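Local coordinates for calcium uptake protein 2, mitochondrial (Homo sapiens, PDB 6LB7), which probably senses calcium through its EF-hands and helps control calcium uptake into mitochondria by the uniporter, at residues 245-256 against 311-319; 235-245 against 286-294. One frame throughout, in Å; residues are numbered along the deposited sequence.

Contact 1: residues 245-256 against 311-319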
loop_
_atom_site.group_PDB
_atom_site.type_symbol
_atom_site.label_atom_id
_atom_site.label_comp_id
_atom_site.label_asym_id
_atom_site.label_seq_id
_atom_site.Cartn_x
_atom_site.Cartn_y
_atom_site.Cartn_z
ATOM N N PHE B 245 0.457 -4.086 -21.649
ATOM C CA PHE B 245 1.141 -2.942 -21.063
ATOM C C PHE B 245 0.218 -2.158 -20.155
ATOM O O PHE B 245 0.634 -1.717 -19.077
ATOM C CB PHE B 245 1.705 -2.005 -22.125
ATOM C CG PHE B 245 2.588 -0.941 -21.544
ATOM C CD1 PHE B 245 3.933 -1.206 -21.299
ATOM C CD2 PHE B 245 2.066 0.309 -21.196
ATOM C CE1 PHE B 245 4.753 -0.237 -20.747
ATOM C CE2 PHE B 245 2.876 1.294 -20.634
ATOM C CZ PHE B 245 4.234 1.010 -20.405
ATOM N N CYS B 246 -1.029 -1.936 -20.584
ATOM C CA CYS B 246 -1.944 -1.178 -19.738
ATOM C C CYS B 246 -2.188 -1.889 -18.416
ATOM O O CYS B 246 -2.298 -1.241 -17.371
ATOM C CB CYS B 246 -3.267 -0.901 -20.465
ATOM S SG CYS B 246 -3.096 0.199 -21.888
ATOM N N HIS B 247 -2.315 -3.215 -18.438
ATOM C CA HIS B 247 -2.449 -3.952 -17.179
ATOM C C HIS B 247 -1.214 -3.774 -16.299
ATOM O O HIS B 247 -1.330 -3.653 -15.071
ATOM C CB HIS B 247 -2.682 -5.438 -17.460
ATOM C CG HIS B 247 -4.030 -5.733 -18.030
ATOM N ND1 HIS B 247 -4.241 -6.699 -18.991
ATOM C CD2 HIS B 247 -5.242 -5.188 -17.769
ATOM C CE1 HIS B 247 -5.526 -6.736 -19.297
ATOM N NE2 HIS B 247 -6.153 -5.824 -18.575
ATOM N N PHE B 248 -0.020 -3.758 -16.912
ATOM C CA PHE B 248 1.205 -3.522 -16.151
ATOM C C PHE B 248 1.208 -2.149 -15.469
ATOM O O PHE B 248 1.756 -2.003 -14.366
ATOM C CB PHE B 248 2.427 -3.696 -17.071
ATOM C CG PHE B 248 3.637 -2.881 -16.654
ATOM C CD1 PHE B 248 4.515 -3.365 -15.697
ATOM C CD2 PHE B 248 3.902 -1.644 -17.242
ATOM C CE1 PHE B 248 5.636 -2.616 -15.304
ATOM C CE2 PHE B 248 5.021 -0.898 -16.864
ATOM C CZ PHE B 248 5.891 -1.397 -15.889
ATOM N N THR B 249 0.599 -1.135 -16.081
ATOM C CA THR B 249 0.590 0.173 -15.428
ATOM C C THR B 249 -0.224 0.177 -14.128
ATOM O O THR B 249 -0.055 1.090 -13.321
ATOM C CB THR B 249 0.044 1.262 -16.362
ATOM O OG1 THR B 249 -1.360 1.044 -16.584
ATOM C CG2 THR B 249 0.802 1.260 -17.704
ATOM N N THR B 250 -1.095 -0.810 -13.895
ATOM C CA THR B 250 -1.835 -0.835 -12.633
ATOM C C THR B 250 -1.058 -1.521 -11.514
ATOM O O THR B 250 -1.533 -1.539 -10.374
ATOM C CB THR B 250 -3.217 -1.504 -12.791
ATOM O OG1 THR B 250 -3.067 -2.880 -13.148
ATOM C CG2 THR B 250 -4.062 -0.800 -13.865
ATOM N N HIS B 251 0.138 -2.042 -11.806
ATOM C CA HIS B 251 1.019 -2.646 -10.812
ATOM C C HIS B 251 2.268 -1.812 -10.564
ATOM O O HIS B 251 3.336 -2.360 -10.290
ATOM C CB HIS B 251 1.411 -4.055 -11.235
ATOM C CG HIS B 251 0.252 -4.982 -11.337
ATOM N ND1 HIS B 251 -0.184 -5.738 -10.274
ATOM C CD2 HIS B 251 -0.599 -5.235 -12.357
ATOM C CE1 HIS B 251 -1.230 -6.452 -10.650
ATOM N NE2 HIS B 251 -1.503 -6.166 -11.909
ATOM N N LEU B 252 2.147 -0.488 -10.664
ATOM C CA LEU B 252 3.304 0.395 -10.550
ATOM C C LEU B 252 3.879 0.434 -9.146
ATOM O O LEU B 252 5.050 0.794 -8.976
ATOM C CB LEU B 252 2.939 1.824 -10.936
ATOM C CG LEU B 252 2.643 2.086 -12.405
ATOM C CD1 LEU B 252 2.555 3.588 -12.675
ATOM C CD2 LEU B 252 3.691 1.418 -13.254
ATOM N N GLU B 253 3.053 0.181 -8.128
ATOM C CA GLU B 253 3.548 0.215 -6.756
ATOM C C GLU B 253 4.666 -0.796 -6.567
ATOM O O GLU B 253 5.762 -0.450 -6.116
ATOM C CB GLU B 253 2.401 -0.052 -5.774
ATOM C CG GLU B 253 2.828 -0.094 -4.321
ATOM C CD GLU B 253 1.713 -0.545 -3.378
ATOM O OE1 GLU B 253 0.739 -1.186 -3.838
ATOM O OE2 GLU B 253 1.820 -0.258 -2.165
ATOM N N ASP B 254 4.405 -2.056 -6.923
ATOM C CA ASP B 254 5.421 -3.089 -6.825
ATOM C C ASP B 254 6.553 -2.844 -7.814
ATOM O O ASP B 254 7.714 -3.136 -7.517
ATOM C CB ASP B 254 4.788 -4.458 -7.062
ATOM C CG ASP B 254 3.868 -4.880 -5.921
ATOM O OD1 ASP B 254 3.805 -4.145 -4.916
ATOM O OD2 ASP B 254 3.229 -5.950 -6.021
ATOM N N PHE B 255 6.241 -2.295 -8.991
ATOM C CA PHE B 255 7.301 -2.035 -9.959
ATOM C C PHE B 255 8.271 -0.982 -9.443
ATOM O O PHE B 255 9.487 -1.109 -9.629
ATOM C CB PHE B 255 6.713 -1.607 -11.307
ATOM C CG PHE B 255 7.762 -1.312 -12.342
ATOM C CD1 PHE B 255 8.131 0.002 -12.615
ATOM C CD2 PHE B 255 8.407 -2.355 -13.020
ATOM C CE1 PHE B 255 9.115 0.282 -13.559
ATOM C CE2 PHE B 255 9.385 -2.083 -13.975
ATOM C CZ PHE B 255 9.742 -0.758 -14.238
ATOM N N ALA B 256 7.758 0.069 -8.799
ATOM C CA ALA B 256 8.639 1.110 -8.269
ATOM C C ALA B 256 9.506 0.588 -7.121
ATOM O O ALA B 256 10.671 0.989 -6.982
ATOM C CB ALA B 256 7.822 2.317 -7.809
ATOM N N PHE B 311 11.017 7.169 -16.591
ATOM C CA PHE B 311 9.968 6.274 -17.075
ATOM C C PHE B 311 8.801 6.230 -16.092
ATOM O O PHE B 311 7.650 6.493 -16.457
ATOM C CB PHE B 311 10.563 4.882 -17.301
ATOM C CG PHE B 311 9.554 3.831 -17.706
ATOM C CD1 PHE B 311 8.728 4.016 -18.809
ATOM C CD2 PHE B 311 9.468 2.643 -17.003
ATOM C CE1 PHE B 311 7.823 3.035 -19.186
ATOM C CE2 PHE B 311 8.576 1.656 -17.375
ATOM C CZ PHE B 311 7.746 1.854 -18.471
ATOM N N LEU B 312 9.100 5.941 -14.821
ATOM C CA LEU B 312 8.089 5.905 -13.773
ATOM C C LEU B 312 7.315 7.221 -13.678
ATOM O O LEU B 312 6.104 7.226 -13.432
ATOM C CB LEU B 312 8.771 5.576 -12.445
ATOM C CG LEU B 312 7.838 5.169 -11.320
ATOM C CD1 LEU B 312 7.138 3.859 -11.675
ATOM C CD2 LEU B 312 8.627 5.056 -10.024
ATOM N N GLY B 313 7.995 8.349 -13.880
ATOM C CA GLY B 313 7.293 9.616 -13.895
ATOM C C GLY B 313 6.254 9.705 -14.997
ATOM O O GLY B 313 5.123 10.140 -14.759
ATOM N N VAL B 314 6.621 9.301 -16.219
ATOM C CA VAL B 314 5.668 9.325 -17.332
ATOM C C VAL B 314 4.513 8.355 -17.078
ATOM O O VAL B 314 3.352 8.658 -17.378
ATOM C CB VAL B 314 6.398 9.021 -18.657
ATOM C CG1 VAL B 314 5.401 8.780 -19.807
ATOM C CG2 VAL B 314 7.367 10.161 -19.016
ATOM N N LEU B 315 4.817 7.177 -16.534
ATOM C CA LEU B 315 3.776 6.222 -16.179
ATOM C C LEU B 315 2.809 6.823 -15.180
ATOM O O LEU B 315 1.590 6.628 -15.283
ATOM C CB LEU B 315 4.403 4.949 -15.599
ATOM C CG LEU B 315 5.118 4.033 -16.588
ATOM C CD1 LEU B 315 5.524 2.747 -15.899
ATOM C CD2 LEU B 315 4.218 3.753 -17.769
ATOM N N LYS B 316 3.338 7.554 -14.193
ATOM C CA LYS B 316 2.471 8.235 -13.243
ATOM C C LYS B 316 1.687 9.358 -13.906
ATOM O O LYS B 316 0.530 9.579 -13.546
ATOM C CB LYS B 316 3.288 8.737 -12.051
ATOM C CG LYS B 316 3.681 7.614 -11.076
ATOM C CD LYS B 316 4.445 8.142 -9.863
ATOM C CE LYS B 316 5.952 7.926 -10.000
ATOM N NZ LYS B 316 6.784 9.117 -9.625
ATOM N N ASN B 317 2.263 10.060 -14.890
ATOM C CA ASN B 317 1.439 10.964 -15.697
ATOM C C ASN B 317 0.256 10.209 -16.312
ATOM O O ASN B 317 -0.879 10.690 -16.280
ATOM C CB ASN B 317 2.253 11.632 -16.821
ATOM C CG ASN B 317 3.435 12.488 -16.319
ATOM O OD1 ASN B 317 4.445 12.606 -17.014
ATOM N ND2 ASN B 317 3.297 13.100 -15.145
ATOM N N ARG B 318 0.515 9.037 -16.919
ATOM C CA ARG B 318 -0.559 8.269 -17.557
ATOM C C ARG B 318 -1.659 7.946 -16.556
ATOM O O ARG B 318 -2.833 8.250 -16.785
ATOM C CB ARG B 318 -0.034 6.961 -18.154
ATOM C CG ARG B 318 0.614 6.991 -19.548
ATOM C CD ARG B 318 -0.309 7.390 -20.716
ATOM N NE ARG B 318 -1.727 7.123 -20.538
ATOM C CZ ARG B 318 -2.684 7.526 -21.379
ATOM N NH1 ARG B 318 -2.385 8.220 -22.478
ATOM N NH2 ARG B 318 -3.958 7.238 -21.115
ATOM N N MET B 319 -1.283 7.344 -15.424
ATOM C CA MET B 319 -2.261 6.863 -14.458
ATOM C C MET B 319 -3.138 7.987 -13.930
ATOM O O MET B 319 -4.347 7.805 -13.749
ATOM C CB MET B 319 -1.539 6.154 -13.315
ATOM C CG MET B 319 -0.799 4.931 -13.809
ATOM S SD MET B 319 -1.961 3.959 -14.780
ATOM C CE MET B 319 -3.121 3.511 -13.472
#
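Leu252, Leu315 and Met319 form the middle of this contact between helix 311-319 and the bend where helix 239-249 ends and helix 252-264 begins. The Leu315 side chain is a knob in the hole made by Phe245, Phe248, Thr249 and Leu252. With its CG anti to the carbonyl carbon (chi1 -73°), it divides its methyls: CD1 presses on Leu252 CD2 at 3.5 Å, tighter than usual, while CD2 reaches Phe245 CZ at 3.8 Å. The other branch of Leu252, CD1, lies 3.8 Å from Met319 CG. Bent at both chi2 and chi3, the methionine brings its SD over Thr249, 3.5 Å from OG1. Beyond Leu315, the Phe311 ring takes the leucine's CD1 on one face, 3.4 Å above the plane, and has Phe245 CZ and Phe255 CE1 at its edge. With Phe311 cut back to alanine, a gap would probably open among Phe245, Phe248 and Phe255, and Leu315 CD1 would lose the ring face against it, keeping Phe248 as its aromatic neighbour. Ala256 CB closes the far end against Leu312 CD2 at 3.6 Å. Helix 311-319 runs nearly antiparallel to 252-256 (169°) but almost perpendicular to 245-249 (93°), and thus fills the angle between them. Phe207 and Leu211 of helix 204-211 extend the apolar cluster, and Asp254 forms a salt bridge with a basic side chain of another protein chain. Thr249 OG1 gives its proton to Cys246 O (2.6 Å) within its own helix, so this hydroxyl is satisfied locally and the two segments are joined by apolar fit and dispersion rather than by polar bonds.

Contact 2: residues 235-245 against 286-294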
loop_
_atom_site.group_PDB
_atom_site.type_symbol
_atom_site.label_atom_id
_atom_site.label_comp_id
_atom_site.label_asym_id
_atom_site.label_seq_id
_atom_site.Cartn_x
_atom_site.Cartn_y
_atom_site.Cartn_z
ATOM N N GLU B 235 8.312 -3.947 -35.589
ATOM C CA GLU B 235 7.086 -4.719 -35.428
ATOM C C GLU B 235 6.031 -3.864 -34.728
ATOM O O GLU B 235 6.173 -3.516 -33.550
ATOM C CB GLU B 235 7.369 -6.000 -34.647
ATOM C CG GLU B 235 6.159 -6.608 -33.947
ATOM C CD GLU B 235 5.279 -7.417 -34.879
ATOM O OE1 GLU B 235 4.093 -7.626 -34.539
ATOM O OE2 GLU B 235 5.771 -7.842 -35.950
ATOM N N SER B 236 4.959 -3.543 -35.447
ATOM C CA SER B 236 3.874 -2.770 -34.872
ATOM C C SER B 236 3.193 -3.557 -33.745
ATOM O O SER B 236 3.329 -4.778 -33.632
ATOM C CB SER B 236 2.888 -2.401 -35.968
ATOM O OG SER B 236 2.344 -3.576 -36.536
ATOM N N ILE B 237 2.463 -2.836 -32.896
ATOM C CA ILE B 237 1.954 -3.358 -31.634
ATOM C C ILE B 237 0.492 -3.751 -31.803
ATOM O O ILE B 237 -0.316 -2.966 -32.320
ATOM C CB ILE B 237 2.117 -2.310 -30.517
ATOM C CG1 ILE B 237 3.607 -2.105 -30.208
ATOM C CG2 ILE B 237 1.303 -2.691 -29.290
ATOM C CD1 ILE B 237 3.993 -0.659 -30.003
ATOM N N SER B 238 0.145 -4.952 -31.355
ATOM C CA SER B 238 -1.234 -5.412 -31.415
ATOM C C SER B 238 -2.053 -4.887 -30.236
ATOM O O SER B 238 -1.524 -4.441 -29.208
ATOM C CB SER B 238 -1.298 -6.944 -31.418
ATOM O OG SER B 238 -0.969 -7.470 -30.136
ATOM N N LEU B 239 -3.372 -4.994 -30.376
ATOM C CA LEU B 239 -4.249 -4.644 -29.263
ATOM C C LEU B 239 -3.913 -5.465 -28.014
ATOM O O LEU B 239 -3.849 -4.929 -26.897
ATOM C CB LEU B 239 -5.706 -4.850 -29.673
ATOM C CG LEU B 239 -6.784 -4.528 -28.643
ATOM C CD1 LEU B 239 -6.683 -3.061 -28.219
ATOM C CD2 LEU B 239 -8.152 -4.820 -29.238
ATOM N N ASP B 240 -3.704 -6.772 -28.179
ATOM C CA ASP B 240 -3.396 -7.610 -27.023
ATOM C C ASP B 240 -2.093 -7.183 -26.359
ATOM O O ASP B 240 -1.997 -7.168 -25.129
ATOM C CB ASP B 240 -3.321 -9.091 -27.422
ATOM C CG ASP B 240 -4.700 -9.725 -27.567
ATOM O OD1 ASP B 240 -5.660 -9.168 -26.999
ATOM O OD2 ASP B 240 -4.825 -10.771 -28.250
ATOM N N GLU B 241 -1.070 -6.860 -27.153
ATOM C CA GLU B 241 0.174 -6.377 -26.570
ATOM C C GLU B 241 -0.042 -5.042 -25.868
ATOM O O GLU B 241 0.547 -4.784 -24.811
ATOM C CB GLU B 241 1.259 -6.265 -27.651
ATOM C CG GLU B 241 1.653 -7.624 -28.238
ATOM C CD GLU B 241 2.536 -7.536 -29.490
ATOM O OE1 GLU B 241 2.544 -6.483 -30.178
ATOM O OE2 GLU B 241 3.214 -8.538 -29.794
ATOM N N PHE B 242 -0.882 -4.177 -26.440
ATOM C CA PHE B 242 -1.184 -2.914 -25.786
ATOM C C PHE B 242 -1.911 -3.154 -24.474
ATOM O O PHE B 242 -1.580 -2.539 -23.453
ATOM C CB PHE B 242 -2.012 -2.028 -26.723
ATOM C CG PHE B 242 -2.417 -0.721 -26.123
ATOM C CD1 PHE B 242 -3.742 -0.476 -25.816
ATOM C CD2 PHE B 242 -1.469 0.278 -25.885
ATOM C CE1 PHE B 242 -4.131 0.729 -25.286
ATOM C CE2 PHE B 242 -1.849 1.500 -25.344
ATOM C CZ PHE B 242 -3.174 1.733 -25.041
ATOM N N LYS B 243 -2.901 -4.056 -24.477
ATOM C CA LYS B 243 -3.643 -4.351 -23.252
ATOM C C LYS B 243 -2.715 -4.848 -22.148
ATOM O O LYS B 243 -2.889 -4.487 -20.977
ATOM C CB LYS B 243 -4.745 -5.392 -23.515
ATOM C CG LYS B 243 -5.930 -4.870 -24.304
ATOM C CD LYS B 243 -6.944 -5.992 -24.632
ATOM C CE LYS B 243 -8.173 -5.398 -25.281
ATOM N NZ LYS B 243 -9.230 -6.387 -25.606
ATOM N N SER B 244 -1.721 -5.668 -22.499
ATOM C CA SER B 244 -0.792 -6.180 -21.489
ATOM C C SER B 244 -0.002 -5.052 -20.846
ATOM O O SER B 244 0.218 -5.063 -19.632
ATOM C CB SER B 244 0.182 -7.195 -22.091
ATOM O OG SER B 244 -0.551 -8.271 -22.629
ATOM N N PHE B 245 0.457 -4.086 -21.649
ATOM C CA PHE B 245 1.141 -2.942 -21.063
ATOM C C PHE B 245 0.218 -2.158 -20.155
ATOM O O PHE B 245 0.634 -1.717 -19.077
ATOM C CB PHE B 245 1.705 -2.005 -22.125
ATOM C CG PHE B 245 2.588 -0.941 -21.544
ATOM C CD1 PHE B 245 3.933 -1.206 -21.299
ATOM C CD2 PHE B 245 2.066 0.309 -21.196
ATOM C CE1 PHE B 245 4.753 -0.237 -20.747
ATOM C CE2 PHE B 245 2.876 1.294 -20.634
ATOM C CZ PHE B 245 4.234 1.010 -20.405
ATOM N N LEU B 286 5.996 -8.639 -21.079
ATOM C CA LEU B 286 5.665 -7.652 -22.087
ATOM C C LEU B 286 6.331 -8.039 -23.398
ATOM O O LEU B 286 7.399 -8.653 -23.400
ATOM C CB LEU B 286 6.145 -6.273 -21.672
ATOM C CG LEU B 286 5.470 -5.718 -20.426
ATOM C CD1 LEU B 286 6.015 -4.340 -20.150
ATOM C CD2 LEU B 286 3.961 -5.694 -20.608
ATOM N N SER B 287 5.711 -7.642 -24.509
ATOM C CA SER B 287 6.237 -7.981 -25.827
ATOM C C SER B 287 7.463 -7.143 -26.185
ATOM O O SER B 287 7.641 -6.013 -25.710
ATOM C CB SER B 287 5.167 -7.781 -26.894
ATOM O OG SER B 287 4.729 -6.424 -26.904
ATOM N N ASN B 288 8.283 -7.704 -27.089
ATOM C CA ASN B 288 9.577 -7.124 -27.442
ATOM C C ASN B 288 9.439 -5.771 -28.121
ATOM O O ASN B 288 10.263 -4.880 -27.897
ATOM C CB ASN B 288 10.336 -8.076 -28.365
ATOM C CG ASN B 288 10.784 -9.332 -27.661
ATOM O OD1 ASN B 288 11.231 -9.288 -26.519
ATOM N ND2 ASN B 288 10.674 -10.465 -28.344
ATOM N N ASN B 289 8.448 -5.609 -29.004
ATOM C CA ASN B 289 8.270 -4.294 -29.618
ATOM C C ASN B 289 8.005 -3.216 -28.564
ATOM O O ASN B 289 8.483 -2.081 -28.701
ATOM C CB ASN B 289 7.148 -4.333 -30.684
ATOM C CG ASN B 289 5.844 -4.989 -30.186
ATOM O OD1 ASN B 289 5.646 -5.232 -28.988
ATOM N ND2 ASN B 289 4.943 -5.278 -31.130
ATOM N N ILE B 290 7.284 -3.558 -27.490
ATOM C CA ILE B 290 7.009 -2.577 -26.442
ATOM C C ILE B 290 8.233 -2.369 -25.556
ATOM O O ILE B 290 8.599 -1.226 -25.242
ATOM C CB ILE B 290 5.770 -2.984 -25.622
ATOM C CG1 ILE B 290 4.485 -2.640 -26.398
ATOM C CG2 ILE B 290 5.724 -2.206 -24.285
ATOM C CD1 ILE B 290 3.239 -3.133 -25.749
ATOM N N LEU B 291 8.888 -3.459 -25.142
ATOM C CA LEU B 291 10.145 -3.322 -24.401
ATOM C C LEU B 291 11.133 -2.467 -25.178
ATOM O O LEU B 291 11.790 -1.582 -24.616
ATOM C CB LEU B 291 10.772 -4.690 -24.122
ATOM C CG LEU B 291 10.058 -5.652 -23.178
ATOM C CD1 LEU B 291 10.713 -7.015 -23.232
ATOM C CD2 LEU B 291 10.050 -5.119 -21.758
ATOM N N ASP B 292 11.252 -2.727 -26.481
ATOM C CA ASP B 292 12.183 -1.962 -27.300
ATOM C C ASP B 292 11.801 -0.490 -27.350
ATOM O O ASP B 292 12.670 0.384 -27.308
ATOM C CB ASP B 292 12.236 -2.542 -28.715
ATOM C CG ASP B 292 13.206 -1.795 -29.612
ATOM O OD1 ASP B 292 12.750 -1.132 -30.571
ATOM O OD2 ASP B 292 14.425 -1.861 -29.351
ATOM N N THR B 293 10.499 -0.195 -27.458
ATOM C CA THR B 293 10.048 1.194 -27.480
ATOM C C THR B 293 10.363 1.903 -26.170
ATOM O O THR B 293 10.822 3.055 -26.170
ATOM C CB THR B 293 8.542 1.254 -27.769
ATOM O OG1 THR B 293 8.289 0.685 -29.056
ATOM C CG2 THR B 293 8.062 2.697 -27.766
ATOM N N VAL B 294 10.098 1.242 -25.042
ATOM C CA VAL B 294 10.383 1.855 -23.744
ATOM C C VAL B 294 11.862 2.209 -23.632
ATOM O O VAL B 294 12.223 3.312 -23.204
ATOM C CB VAL B 294 9.945 0.927 -22.600
ATOM C CG1 VAL B 294 10.584 1.378 -21.288
ATOM C CG2 VAL B 294 8.433 0.917 -22.487
HETATM O O HOH W 1 2.883 -6.535 -24.318
#
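The Asn289 amide and the Glu241 carboxylate meet with their planes 86° apart. Asn289 ND2 donates to Glu241 OE1 at 2.8 Å, nearly straight at 172°, within the plane of its own amide but from above that of the carboxylate. Ser238 N reaches the same OE1 from the opposite face, at 3.1 Å. Over one amide face lies Ile237 CG1, 3.6 Å from Asn289 CG. In the amide plane, ND2 also gives a bent bond to Glu235 O at 3.2 Å, arriving above that peptide's plane. Asn289 OD1 accepts from Ser287 OG at 2.6 Å, in the carbonyl plane. Set between the backbone N and the carbonyl carbon (chi1 49°), the asparagine's CG folds back toward Ser287, which holds the N-cap position of helix 288-298 but spends its hydroxyl on Asn289. Ser238 and Glu241 make a capping box at the start of helix 239-249. A water links Glu241 O to Ser287 N, 3.0 Å from the latter. Toward the C-terminal end of segment 235-245, Ile290 CG2 packs obliquely on the Phe245 ring, 3.6 Å from CD1, beside Leu286 and Val294. Lys204 of helix 204-211 touches Asn289 from outside the pair. With both amide ends bonded, Asn289 has its flip fixed; the two N-H groups and the nearby helix N-terminus would probably favour an ionised Glu241, so one amide and one carboxylate tie the starts of two helices together.

Both contacts use helix 239-249 and share Phe245, whose ring bears on helix 308-320 in contact 1 and on helix 288-298 in contact 2. Those two partner helices follow each other in the chain, consistent with one EF-hand helix-loop-helix, and they bring the contacts together where Phe311 CE1 meets Val294 CG1 at 3.8 Å. Each contact is partly buried, but contact 1 lies about 12 Å from the chain centre and contact 2 about 18 Å, centre to centre. The difference in chemistry matches: aliphatic and aromatic packing at the C-terminal end of helix 239-249, an amide-carboxylate network with a bridging water at its N-terminal end.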